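Local coordinates for ABC transporter substrate-binding protein-branched chain amino acid transport (Streptococcus pneumoniae, PDB 4GNR) that probably captures branched-chain amino acids such as isoleucine, bound here between its two lobes, and hands them to an ABC transporter for uptake, at residues Lys29-Ala34 / Asp288-Val293; Ser252-Thr257 / Ala262-Phe267; Lys314-Glu317 / Gln322-Phe325; Ala294-Gly299 / Gly304-Asn309; Glu50-Asp55 / Thr72-Ser77. All blocks are in the same frame, centred on the assembly; numbering follows the deposited sequence. Where two conformers were deposited one is given.

Contact 1 of 5, residues Lys29-Ala34 / Asp288-Val293; sequences KGAQLA and DSVHLV
Val290 meets Ala31 and Ala34 with its two methyl branches, one alanine to each. CG2 of Val290 lies 3.5 Å from Ala31 CB, while CG1 is 3.7 Å from Ala34 CB. This division of labour follows from the first torsion of the valine: CG1 stands anti to the backbone N (chi1 168°) and CG2 sits beside that nitrogen, so the fork opens across one turn of the facing helix. Beside it the imidazole of His291 swings in, its CD2 3.9 Å from Ala34 CB at an oblique angle to the ring. No hydrogen bond crosses the interface; the segments meet by van der Waals contact, mostly between methyl groups. Alanine suits both of its positions because a lone methyl lets the helix axes approach to 8.4 Å, crossing at -41°, and the branched valine spans the distance to both methyls. One step outward, Tyr287 meets the His291 ring, and Phe12 and Phe14 of strand 7-14 pack on Ala31. Helix 21-40 and helix 281-297 thus lie together against the parallel sheet, with strand 7-14 touching both, while helix 262-275 flanks the first and strand 316-318 the second.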
# COMPACT_ATOMS: atom_id res chain seq x y z
N LYS A 29 -0.56 -6.67 11.42
CA LYS A 29 0.60 -7.42 11.95
C LYS A 29 1.82 -6.52 12.12
O LYS A 29 2.53 -6.61 13.14
CB LYS A 29 0.92 -8.63 11.08
CG LYS A 29 -0.12 -9.75 11.23
CD LYS A 29 0.15 -10.94 10.30
CE LYS A 29 -0.98 -11.97 10.34
NZ LYS A 29 -0.84 -12.98 9.26
N GLY A 30 2.12 -5.70 11.12
CA GLY A 30 3.29 -4.82 11.25
C GLY A 30 3.12 -3.78 12.36
O GLY A 30 4.05 -3.51 13.13
N ALA A 31 1.92 -3.18 12.42
CA ALA A 31 1.63 -2.18 13.44
C ALA A 31 1.68 -2.78 14.85
O ALA A 31 2.23 -2.19 15.77
CB ALA A 31 0.27 -1.54 13.16
N GLN A 32 1.07 -3.96 15.00
CA GLN A 32 1.06 -4.59 16.33
C GLN A 32 2.48 -4.98 16.77
O GLN A 32 2.80 -4.90 17.96
CB GLN A 32 0.13 -5.81 16.34
CG GLN A 32 -0.06 -6.36 17.76
CD GLN A 32 -0.83 -5.41 18.67
OE1 GLN A 32 -1.94 -5.00 18.35
NE2 GLN A 32 -0.26 -5.11 19.83
N LEU A 33 3.32 -5.42 15.82
CA LEU A 33 4.71 -5.75 16.15
C LEU A 33 5.40 -4.50 16.72
O LEU A 33 6.11 -4.58 17.73
CB LEU A 33 5.44 -6.27 14.93
CG LEU A 33 6.91 -6.63 15.11
CD1 LEU A 33 7.07 -7.76 16.13
CD2 LEU A 33 7.54 -6.96 13.77
N ALA A 34 5.24 -3.36 16.06
CA ALA A 34 5.84 -2.12 16.54
C ALA A 34 5.32 -1.79 17.95
O ALA A 34 6.11 -1.43 18.83
CB ALA A 34 5.56 -0.99 15.58
N ASP A 288 6.45 1.37 10.42
CA ASP A 288 6.97 2.74 10.45
C ASP A 288 5.91 3.74 10.90
O ASP A 288 6.23 4.67 11.64
CB ASP A 288 7.56 3.15 9.10
CG ASP A 288 8.98 2.65 8.88
OD1 ASP A 288 9.59 2.05 9.79
OD2 ASP A 288 9.50 2.94 7.76
N SER A 289 4.66 3.60 10.44
CA SER A 289 3.61 4.53 10.85
C SER A 289 3.43 4.53 12.37
O SER A 289 3.24 5.60 12.96
CB SER A 289 2.30 4.26 10.15
OG SER A 289 2.26 4.70 8.80
N VAL A 290 3.45 3.35 12.99
CA VAL A 290 3.34 3.31 14.46
C VAL A 290 4.51 4.06 15.11
O VAL A 290 4.31 4.82 16.05
CB VAL A 290 3.21 1.87 14.98
CG1 VAL A 290 3.40 1.83 16.49
CG2 VAL A 290 1.89 1.28 14.57
N HIS A 291 5.74 3.82 14.64
CA HIS A 291 6.88 4.53 15.21
C HIS A 291 6.76 6.04 15.01
O HIS A 291 7.15 6.81 15.90
CB HIS A 291 8.20 4.00 14.65
CG HIS A 291 8.66 2.78 15.35
ND1 HIS A 291 9.31 2.88 16.56
CD2 HIS A 291 8.55 1.47 15.08
CE1 HIS A 291 9.60 1.68 17.00
NE2 HIS A 291 9.16 0.80 16.12
N LEU A 292 6.28 6.48 13.86
CA LEU A 292 6.09 7.91 13.61
C LEU A 292 5.13 8.50 14.66
O LEU A 292 5.37 9.59 15.21
CB LEU A 292 5.54 8.14 12.20
CG LEU A 292 6.60 8.01 11.09
CD1 LEU A 292 5.96 7.76 9.74
CD2 LEU A 292 7.47 9.26 11.05
N VAL A 293 4.02 7.81 14.90
CA VAL A 293 3.02 8.26 15.89
C VAL A 293 3.61 8.22 17.30
O VAL A 293 3.42 9.18 18.07
CB VAL A 293 1.74 7.43 15.79
CG1 VAL A 293 0.81 7.70 16.96
CG2 VAL A 293 1.04 7.69 14.44

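Contact 2 of 5, residues Ser252-Thr257 / Ala262-Phe267; sequences SGFSTT and AKAKAF
Phe254 and Phe267 meet as an offset edge-to-face pair, with planes at 88° and ring centroids 5.8 Å apart. The helix-borne ring supplies the edge: Phe254 CZ lies at the rim of the Phe267 ring, near its plane, 3.9 Å from Phe267 CD2. That edge is directed toward the face of Phe254 but displaced, so that the closest atoms meet at the CZ end. CG of each is anti to its backbone N, at chi1 -177° for Phe254 and 170° for Phe267, which carries the rings toward each other between loop and helix. One turn back along the helix, Ala264 adds a methyl that rests 3.7 Å from Phe254 CE1. A residue this small lets the broad ring settle close to the helix surface, where the carbonyl O of Ala264 also lies near Phe254 CZ. The loop carrying Phe254 leaves strand 248-252 of the mixed sheet and enters helix 262-275, which packs on helix 21-40; its course is consistent with one of the interlobe crossings of a periplasmic binding protein. Within that loop, Ser255 OG accepts the N-H of Thr257 at 3.2 Å, forming an ST turn that bends the chain just after the aromatic anchor. Around the two phenylalanines, Ala284 of helix 281-297 and Val319 touch both rings, and Tyr287 meets the ring of Phe267.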
# COMPACT_ATOMS: atom_id res chain seq x y z
N SER A 252 6.98 -1.72 -5.45
CA SER A 252 6.95 -1.96 -4.02
C SER A 252 7.70 -0.84 -3.31
O SER A 252 8.56 -0.18 -3.87
CB SER A 252 7.58 -3.30 -3.66
OG SER A 252 7.47 -3.55 -2.28
N GLY A 253 7.43 -0.68 -2.03
CA GLY A 253 8.10 0.31 -1.19
C GLY A 253 9.03 -0.30 -0.17
O GLY A 253 9.48 0.40 0.71
N PHE A 254 9.34 -1.58 -0.34
CA PHE A 254 10.18 -2.32 0.60
C PHE A 254 10.87 -3.47 -0.14
O PHE A 254 10.22 -4.22 -0.86
CB PHE A 254 9.32 -2.91 1.76
CG PHE A 254 10.12 -3.65 2.84
CD1 PHE A 254 10.96 -2.94 3.67
CD2 PHE A 254 10.02 -5.00 3.05
CE1 PHE A 254 11.71 -3.55 4.65
CE2 PHE A 254 10.76 -5.62 4.06
CZ PHE A 254 11.62 -4.87 4.84
N SER A 255 12.18 -3.58 0.06
CA SER A 255 12.96 -4.64 -0.55
C SER A 255 13.93 -5.23 0.45
O SER A 255 14.59 -4.53 1.19
CB SER A 255 13.79 -4.14 -1.72
OG SER A 255 14.67 -5.15 -2.21
N THR A 256 14.03 -6.56 0.40
CA THR A 256 14.95 -7.35 1.25
C THR A 256 16.31 -7.69 0.58
O THR A 256 17.13 -8.43 1.16
CB THR A 256 14.38 -8.75 1.66
OG1 THR A 256 14.39 -9.64 0.54
CG2 THR A 256 13.01 -8.63 2.23
N THR A 257 16.55 -7.18 -0.61
CA THR A 257 17.83 -7.47 -1.27
C THR A 257 18.63 -6.33 -1.85
O THR A 257 19.88 -6.35 -1.86
CB THR A 257 17.62 -8.38 -2.49
OG1 THR A 257 16.81 -7.72 -3.47
CG2 THR A 257 17.00 -9.71 -2.07
N ALA A 262 20.08 -1.60 7.68
CA ALA A 262 20.05 -2.30 8.95
C ALA A 262 18.63 -2.34 9.54
O ALA A 262 18.19 -3.36 10.07
CB ALA A 262 21.01 -1.65 9.91
N LYS A 263 17.89 -1.23 9.47
CA LYS A 263 16.52 -1.27 10.02
C LYS A 263 15.64 -2.24 9.23
O LYS A 263 14.81 -2.92 9.83
CB LYS A 263 15.85 0.09 10.15
CG LYS A 263 16.39 0.90 11.32
CD LYS A 263 15.63 2.19 11.49
CE LYS A 263 16.09 2.96 12.72
NZ LYS A 263 17.53 3.32 12.69
N ALA A 264 15.82 -2.31 7.91
CA ALA A 264 15.02 -3.24 7.11
C ALA A 264 15.36 -4.69 7.52
O ALA A 264 14.46 -5.53 7.67
CB ALA A 264 15.25 -3.01 5.62
N LYS A 265 16.64 -4.97 7.71
CA LYS A 265 17.09 -6.30 8.10
C LYS A 265 16.54 -6.69 9.48
O LYS A 265 16.07 -7.82 9.69
CB LYS A 265 18.62 -6.40 8.08
CG LYS A 265 19.28 -6.28 6.69
CD LYS A 265 20.80 -6.40 6.80
CE LYS A 265 21.54 -6.25 5.50
NZ LYS A 265 23.01 -6.44 5.66
N ALA A 266 16.60 -5.76 10.42
CA ALA A 266 16.11 -6.01 11.76
C ALA A 266 14.61 -6.31 11.75
O ALA A 266 14.14 -7.17 12.48
CB ALA A 266 16.40 -4.86 12.70
N PHE A 267 13.86 -5.57 10.94
CA PHE A 267 12.42 -5.77 10.82
C PHE A 267 12.09 -7.12 10.20
O PHE A 267 11.21 -7.84 10.69
CB PHE A 267 11.80 -4.63 10.02
CG PHE A 267 10.37 -4.87 9.64
CD1 PHE A 267 9.33 -4.70 10.55
CD2 PHE A 267 10.06 -5.29 8.36
CE1 PHE A 267 8.04 -4.97 10.18
CE2 PHE A 267 8.77 -5.54 7.99
CZ PHE A 267 7.76 -5.38 8.90

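Contact 3 of 5, residues Lys314-Glu317 / Gln322-Phe325; sequences KDFE and QTSF
Phe316 and Thr323 form the antiparallel hydrogen-bonded pair of a short beta hairpin, joined by two backbone bonds. Thr323 N donates to Phe316 O at 2.9 Å, and Phe316 N returns a bond of 3.1 Å to Thr323 O. Phe316 O is approached a second time by the CA-H of Gln322, at 3.2 Å. A side-chain bond adds to the pairing: Ser324 OG, anti to its own nitrogen, donates to Lys314 O at 2.7 Å. Serine suits this place because its hydroxyl, on a short side chain, reaches the nearby carbonyl of Lys314; beyond it, Phe325 is backbone-bonded to Thr313.

Apolar contact occupies one face of the hairpin, where Phe316 CD2 lies 3.9 Å from Thr323 CB. The beta-branched threonine also sets its CG2 over the rim of one face of the Phe325 ring. On the other face, Glu317 and Gln322 make a non-hydrogen-bonded pair. Bent at chi2 (-68°), the glutamate folds its carboxylate back over the aliphatic part of the glutamine, with OE2 3.8 Å from Gln322 CG. These long polar chains suit a solvent-facing surface. The face with Phe316 and Thr323, in contrast, is turned to helix 281-297, where Phe316 touches Asp288, His291, Leu292 and Asn295, while Phe325 reaches Phe120 of strand 119-121.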
# COMPACT_ATOMS: atom_id res chain seq x y z
N LYS A 314 10.74 15.59 9.96
CA LYS A 314 11.49 15.79 8.70
C LYS A 314 12.61 14.83 8.44
O LYS A 314 13.11 14.74 7.31
CB LYS A 314 12.19 17.16 8.74
CG LYS A 314 11.25 18.32 8.86
CD LYS A 314 11.96 19.65 8.88
CE LYS A 314 10.95 20.78 9.05
NZ LYS A 314 11.57 22.13 9.14
N ASP A 315 13.00 14.12 9.48
CA ASP A 315 14.17 13.22 9.41
C ASP A 315 14.04 11.85 10.11
O ASP A 315 14.99 11.35 10.73
CB ASP A 315 15.37 14.00 9.98
CG ASP A 315 15.80 15.17 9.10
OD1 ASP A 315 16.31 14.92 7.98
OD2 ASP A 315 15.72 16.33 9.56
N PHE A 316 12.90 11.22 9.99
CA PHE A 316 12.71 9.90 10.57
C PHE A 316 13.37 8.85 9.70
O PHE A 316 13.21 8.88 8.49
CB PHE A 316 11.21 9.62 10.66
CG PHE A 316 10.84 8.21 11.07
CD1 PHE A 316 10.76 7.86 12.39
CD2 PHE A 316 10.54 7.26 10.11
CE1 PHE A 316 10.41 6.58 12.75
CE2 PHE A 316 10.16 5.98 10.48
CZ PHE A 316 10.11 5.64 11.78
N GLU A 317 14.06 7.90 10.32
CA GLU A 317 14.65 6.77 9.60
C GLU A 317 13.97 5.52 10.13
O GLU A 317 14.01 5.23 11.32
CB GLU A 317 16.14 6.70 9.81
CG GLU A 317 16.86 7.88 9.15
CD GLU A 317 16.83 7.88 7.61
OE1 GLU A 317 16.42 6.87 6.98
OE2 GLU A 317 17.28 8.88 7.00
N GLN A 322 13.64 6.73 4.81
CA GLN A 322 13.27 7.94 5.48
C GLN A 322 11.78 8.28 5.32
O GLN A 322 11.13 7.89 4.34
CB GLN A 322 14.08 9.13 4.89
CG GLN A 322 14.04 10.41 5.70
CD GLN A 322 14.76 11.58 5.03
OE1 GLN A 322 14.54 11.87 3.86
NE2 GLN A 322 15.55 12.31 5.81
N THR A 323 11.28 8.98 6.34
CA THR A 323 9.98 9.68 6.25
C THR A 323 10.30 11.15 6.57
O THR A 323 10.88 11.43 7.62
CB THR A 323 8.90 9.17 7.18
OG1 THR A 323 8.48 7.88 6.74
CG2 THR A 323 7.68 10.07 7.16
N SER A 324 9.93 12.05 5.66
CA SER A 324 10.16 13.48 5.80
C SER A 324 8.92 14.18 5.28
O SER A 324 8.71 14.27 4.07
CB SER A 324 11.40 13.88 4.97
OG SER A 324 11.70 15.25 5.10
N PHE A 325 8.06 14.62 6.20
CA PHE A 325 6.81 15.22 5.79
C PHE A 325 6.97 16.64 5.27
O PHE A 325 7.70 17.46 5.82
CB PHE A 325 5.74 15.22 6.90
CG PHE A 325 5.18 13.83 7.22
CD1 PHE A 325 4.51 13.11 6.25
CD2 PHE A 325 5.28 13.27 8.48
CE1 PHE A 325 4.01 11.84 6.51
CE2 PHE A 325 4.77 12.00 8.75
CZ PHE A 325 4.15 11.29 7.75
O HOH W 1 15.53 15.54 5.80

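Contact 4 of 5, residues Ala294-Gly299 / Gly304-Asn309; sequences ANAAKG and GEIKDN
Ala296 and Asn309 bring together two consecutive helices, in a mixed polar and apolar contact at the C-terminal end of helix 281-297, where the chain turns back into helix 303-310. The polar link is a single direct hydrogen bond: Asn309 ND2 donates to Ala296 O at 2.9 Å, with an angle of 156° at the hydrogen and the acceptor 15° out of the amide plane. The same nitrogen gives a second bond to a water molecule, 3.2 Å away, which in turn donates to Lys298 O. Asparagine is apt here, for its amide can serve carbonyls in a region where the helical pattern of bonds is breaking down; within that turn Lys298 N bonds to Asn295 O, and its longer bond to Ala294 O is weak.

The two helices follow each other in the chain, joined by a short loop in the lobe of the periplasmic binding protein fold that holds the parallel sheet. Glycine takes the bend: Gly299 has a positive phi of 74°, a region that a residue without a CB enters easily. Next to the amide bond is the apolar part. Ala296 CB sits 3.8 Å from Asn309 CB and 3.6 Å from the backbone O of Ile306, a closeness that a small methyl permits. Ile306 divides its branches, CG2 lying 4.0 Å from Ala296 CB and CD1 extending to Ala297 CB at 4.3 Å. Its far end also packs on Ser77. The Glu305 carboxylate takes its bond from Lys301 N, in the connecting loop.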
# COMPACT_ATOMS: atom_id res chain seq x y z
N ALA A 294 4.28 7.13 17.66
CA ALA A 294 4.84 6.99 19.00
C ALA A 294 5.87 8.09 19.27
O ALA A 294 5.89 8.68 20.36
CB ALA A 294 5.44 5.62 19.17
N ASN A 295 6.72 8.39 18.30
CA ASN A 295 7.69 9.44 18.47
C ASN A 295 6.97 10.79 18.64
O ASN A 295 7.37 11.60 19.49
CB ASN A 295 8.65 9.49 17.28
CG ASN A 295 9.62 8.35 17.26
OD1 ASN A 295 9.76 7.59 18.22
ND2 ASN A 295 10.30 8.21 16.15
N ALA A 296 5.94 11.03 17.83
CA ALA A 296 5.17 12.28 17.89
C ALA A 296 4.42 12.43 19.22
O ALA A 296 4.13 13.54 19.64
CB ALA A 296 4.22 12.36 16.72
N ALA A 297 4.11 11.32 19.85
CA ALA A 297 3.40 11.31 21.14
C ALA A 297 4.30 11.69 22.32
O ALA A 297 3.80 12.02 23.39
CB ALA A 297 2.73 10.00 21.38
N LYS A 298 5.61 11.61 22.14
CA LYS A 298 6.54 11.96 23.22
C LYS A 298 6.37 13.46 23.54
O LYS A 298 6.54 14.33 22.69
CB LYS A 298 7.98 11.62 22.86
CG LYS A 298 8.95 11.90 23.98
CD LYS A 298 10.38 11.56 23.59
CE LYS A 298 11.35 11.86 24.72
NZ LYS A 298 12.75 11.53 24.36
N GLY A 299 6.02 13.74 24.80
CA GLY A 299 5.77 15.09 25.28
C GLY A 299 4.45 15.70 24.80
O GLY A 299 4.17 16.84 25.11
N GLY A 304 -3.88 17.21 19.25
CA GLY A 304 -3.44 18.30 18.37
C GLY A 304 -1.91 18.39 18.35
O GLY A 304 -1.30 18.70 17.34
N GLU A 305 -1.32 18.14 19.53
CA GLU A 305 0.15 18.14 19.66
C GLU A 305 0.77 16.93 18.93
O GLU A 305 1.84 17.05 18.34
CB GLU A 305 0.64 18.24 21.10
CG GLU A 305 0.32 19.58 21.71
CD GLU A 305 1.05 19.86 23.01
OE1 GLU A 305 1.72 18.98 23.59
OE2 GLU A 305 0.97 21.02 23.45
N ILE A 306 0.12 15.77 19.00
CA ILE A 306 0.61 14.62 18.23
C ILE A 306 0.61 15.01 16.73
O ILE A 306 1.59 14.76 16.01
CB ILE A 306 -0.25 13.35 18.45
CG1 ILE A 306 -0.22 12.94 19.92
CG2 ILE A 306 0.27 12.24 17.56
CD1 ILE A 306 -1.02 11.71 20.27
N LYS A 307 -0.49 15.62 16.27
CA LYS A 307 -0.60 16.09 14.89
C LYS A 307 0.53 17.07 14.55
O LYS A 307 1.22 16.92 13.53
CB LYS A 307 -2.00 16.68 14.67
CG LYS A 307 -2.26 17.24 13.27
CD LYS A 307 -1.86 18.66 13.06
CE LYS A 307 -2.79 19.61 13.86
NZ LYS A 307 -2.53 21.04 13.65
N ASP A 308 0.73 18.06 15.41
CA ASP A 308 1.79 19.05 15.14
C ASP A 308 3.17 18.40 15.07
O ASP A 308 4.01 18.73 14.24
CB ASP A 308 1.81 20.15 16.20
CG ASP A 308 0.67 21.17 16.06
OD1 ASP A 308 0.06 21.27 14.98
OD2 ASP A 308 0.46 21.94 17.01
N ASN A 309 3.41 17.49 16.01
CA ASN A 309 4.71 16.80 16.07
C ASN A 309 4.92 15.93 14.83
O ASN A 309 6.05 15.83 14.31
CB ASN A 309 4.85 16.03 17.37
CG ASN A 309 4.90 16.94 18.60
OD1 ASN A 309 4.91 18.17 18.51
ND2 ASN A 309 4.92 16.32 19.76
O HOH W 2 6.43 17.03 22.46

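Contact 5 of 5, residues Glu50-Asp55 / Thr72-Ser77; sequences EVVDKD and TQSKVS
Val52, Ser74 and Val76 meet inside a beta-alpha-beta crossover, in which strand 48-55 runs into helix 60-72 and the chain then returns through 72-77 to strand 78-80. Val52 carries the strand side of the contact with its two methyls. CG1, anti to the backbone N at chi1 -178°, lies 3.8 Å from Ser74 OG, while CG2 lies 4.2 Å from Val76 CG1. The touch is light, and no hydrogen bond spans it. Valine suits the strand, where beta branching fits the extended backbone, and each of its branches finds a different neighbour. Val76 suits the buried end of the loop, while Ser74 keeps a small polar group where the chain is partly exposed.

What brings the loop to this position is the helix ending. Lys75 is the first residue beyond it to leave helical angles, and its positive phi of 57° swings the chain back to the sheet; its NZ folds over to bond Thr72 O at 2.7 Å. Leu70, from the last full turn of the helix, touches both Val52 and Val76, closing a small apolar cluster. Lys9 of strand 7-14 binds Ser74 O. That strand lies between 48-55 and 78-80, so the crossover passes over it, a connection typical of the parallel alpha/beta sheets from which periplasmic binding protein lobes are built.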
# COMPACT_ATOMS: atom_id res chain seq x y z
N GLU A 50 -2.04 1.43 24.48
CA GLU A 50 -3.25 0.60 24.52
C GLU A 50 -3.85 0.68 23.11
O GLU A 50 -4.23 1.75 22.67
CB GLU A 50 -4.22 1.15 25.56
CG GLU A 50 -5.54 0.46 25.70
CD GLU A 50 -6.39 1.06 26.83
OE1 GLU A 50 -5.87 1.88 27.61
OE2 GLU A 50 -7.57 0.70 26.93
N VAL A 51 -3.95 -0.45 22.44
CA VAL A 51 -4.48 -0.50 21.10
C VAL A 51 -5.96 -0.87 21.09
O VAL A 51 -6.37 -1.79 21.79
CB VAL A 51 -3.73 -1.59 20.25
CG1 VAL A 51 -4.38 -1.79 18.87
CG2 VAL A 51 -2.29 -1.20 20.07
N VAL A 52 -6.74 -0.13 20.31
CA VAL A 52 -8.16 -0.47 20.03
C VAL A 52 -8.12 -0.81 18.52
O VAL A 52 -8.05 0.07 17.67
CB VAL A 52 -9.14 0.63 20.35
CG1 VAL A 52 -10.55 0.14 20.07
CG2 VAL A 52 -8.97 1.06 21.80
N ASP A 53 -8.14 -2.11 18.23
CA ASP A 53 -7.95 -2.64 16.87
C ASP A 53 -9.27 -2.98 16.24
O ASP A 53 -9.89 -3.96 16.62
CB ASP A 53 -7.03 -3.87 16.96
CG ASP A 53 -6.70 -4.51 15.63
OD1 ASP A 53 -7.20 -4.02 14.60
OD2 ASP A 53 -5.94 -5.51 15.66
N LYS A 54 -9.70 -2.20 15.26
CA LYS A 54 -10.96 -2.38 14.59
C LYS A 54 -10.80 -2.79 13.12
O LYS A 54 -9.92 -2.29 12.41
CB LYS A 54 -11.76 -1.09 14.67
CG LYS A 54 -12.19 -0.73 16.08
CD LYS A 54 -13.31 -1.64 16.55
CE LYS A 54 -13.83 -1.27 17.92
NZ LYS A 54 -14.99 -2.12 18.29
N ASP A 55 -11.69 -3.67 12.70
CA ASP A 55 -11.77 -4.18 11.33
C ASP A 55 -12.85 -3.36 10.57
O ASP A 55 -14.00 -3.34 10.98
CB ASP A 55 -12.18 -5.67 11.36
CG ASP A 55 -12.35 -6.31 9.99
OD1 ASP A 55 -11.93 -5.73 8.97
OD2 ASP A 55 -12.92 -7.44 9.97
N THR A 72 -14.54 9.05 19.29
CA THR A 72 -15.53 9.59 20.22
C THR A 72 -15.95 8.65 21.35
O THR A 72 -16.40 9.11 22.37
CB THR A 72 -16.84 10.02 19.51
OG1 THR A 72 -17.54 8.87 19.02
CG2 THR A 72 -16.60 11.05 18.44
N GLN A 73 -15.92 7.34 21.13
CA GLN A 73 -16.34 6.36 22.15
C GLN A 73 -15.11 5.82 22.85
O GLN A 73 -14.96 5.88 24.06
CB GLN A 73 -17.15 5.23 21.51
CG GLN A 73 -18.44 5.68 20.86
CD GLN A 73 -19.50 6.06 21.87
OE1 GLN A 73 -19.44 5.71 23.05
NE2 GLN A 73 -20.55 6.70 21.37
N SER A 74 -14.18 5.31 22.06
CA SER A 74 -12.92 4.81 22.57
C SER A 74 -11.98 5.97 22.98
O SER A 74 -11.06 5.80 23.74
CB SER A 74 -12.21 3.95 21.54
OG SER A 74 -12.97 2.81 21.17
N LYS A 75 -12.20 7.11 22.39
CA LYS A 75 -11.44 8.31 22.68
C LYS A 75 -9.92 8.13 22.47
O LYS A 75 -9.07 8.55 23.27
CB LYS A 75 -11.84 8.88 24.02
CG LYS A 75 -13.30 9.34 23.97
CD LYS A 75 -13.64 10.00 25.26
CE LYS A 75 -15.02 10.61 25.27
NZ LYS A 75 -16.17 9.71 25.01
N VAL A 76 -9.57 7.53 21.34
CA VAL A 76 -8.15 7.32 21.03
C VAL A 76 -7.49 8.66 20.67
O VAL A 76 -8.12 9.63 20.24
CB VAL A 76 -7.92 6.28 19.89
CG1 VAL A 76 -8.60 4.97 20.22
CG2 VAL A 76 -8.38 6.82 18.53
N SER A 77 -6.17 8.68 20.81
CA SER A 77 -5.37 9.89 20.53
C SER A 77 -4.83 10.00 19.12
O SER A 77 -4.41 11.09 18.71
CB SER A 77 -4.22 10.00 21.53
OG SER A 77 -4.71 10.15 22.85

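Along the chain, contact 1 opens first and encloses contact 5 and then contact 2, with contacts 4 and 3 following in series. Contacts 1 and 4 share helix 281-297, their centres 15 Å apart, and the hairpin of contact 3 packs on that helix through Phe316. Contact 5 touches contact 1 through Gln32 and Val51 and contact 4 through Ile306 and Ser77; contacts 1, 3, 4 and 5 lie around the five-stranded parallel sheet. Contact 2 stands where the chain leaves the seven-stranded mixed sheet, its centre about 29 Å from that of contact 5. Contact 1 joins distant parts of the sequence within one lobe, and contact 2 lies where the chain passes between the lobes that bind isoleucine.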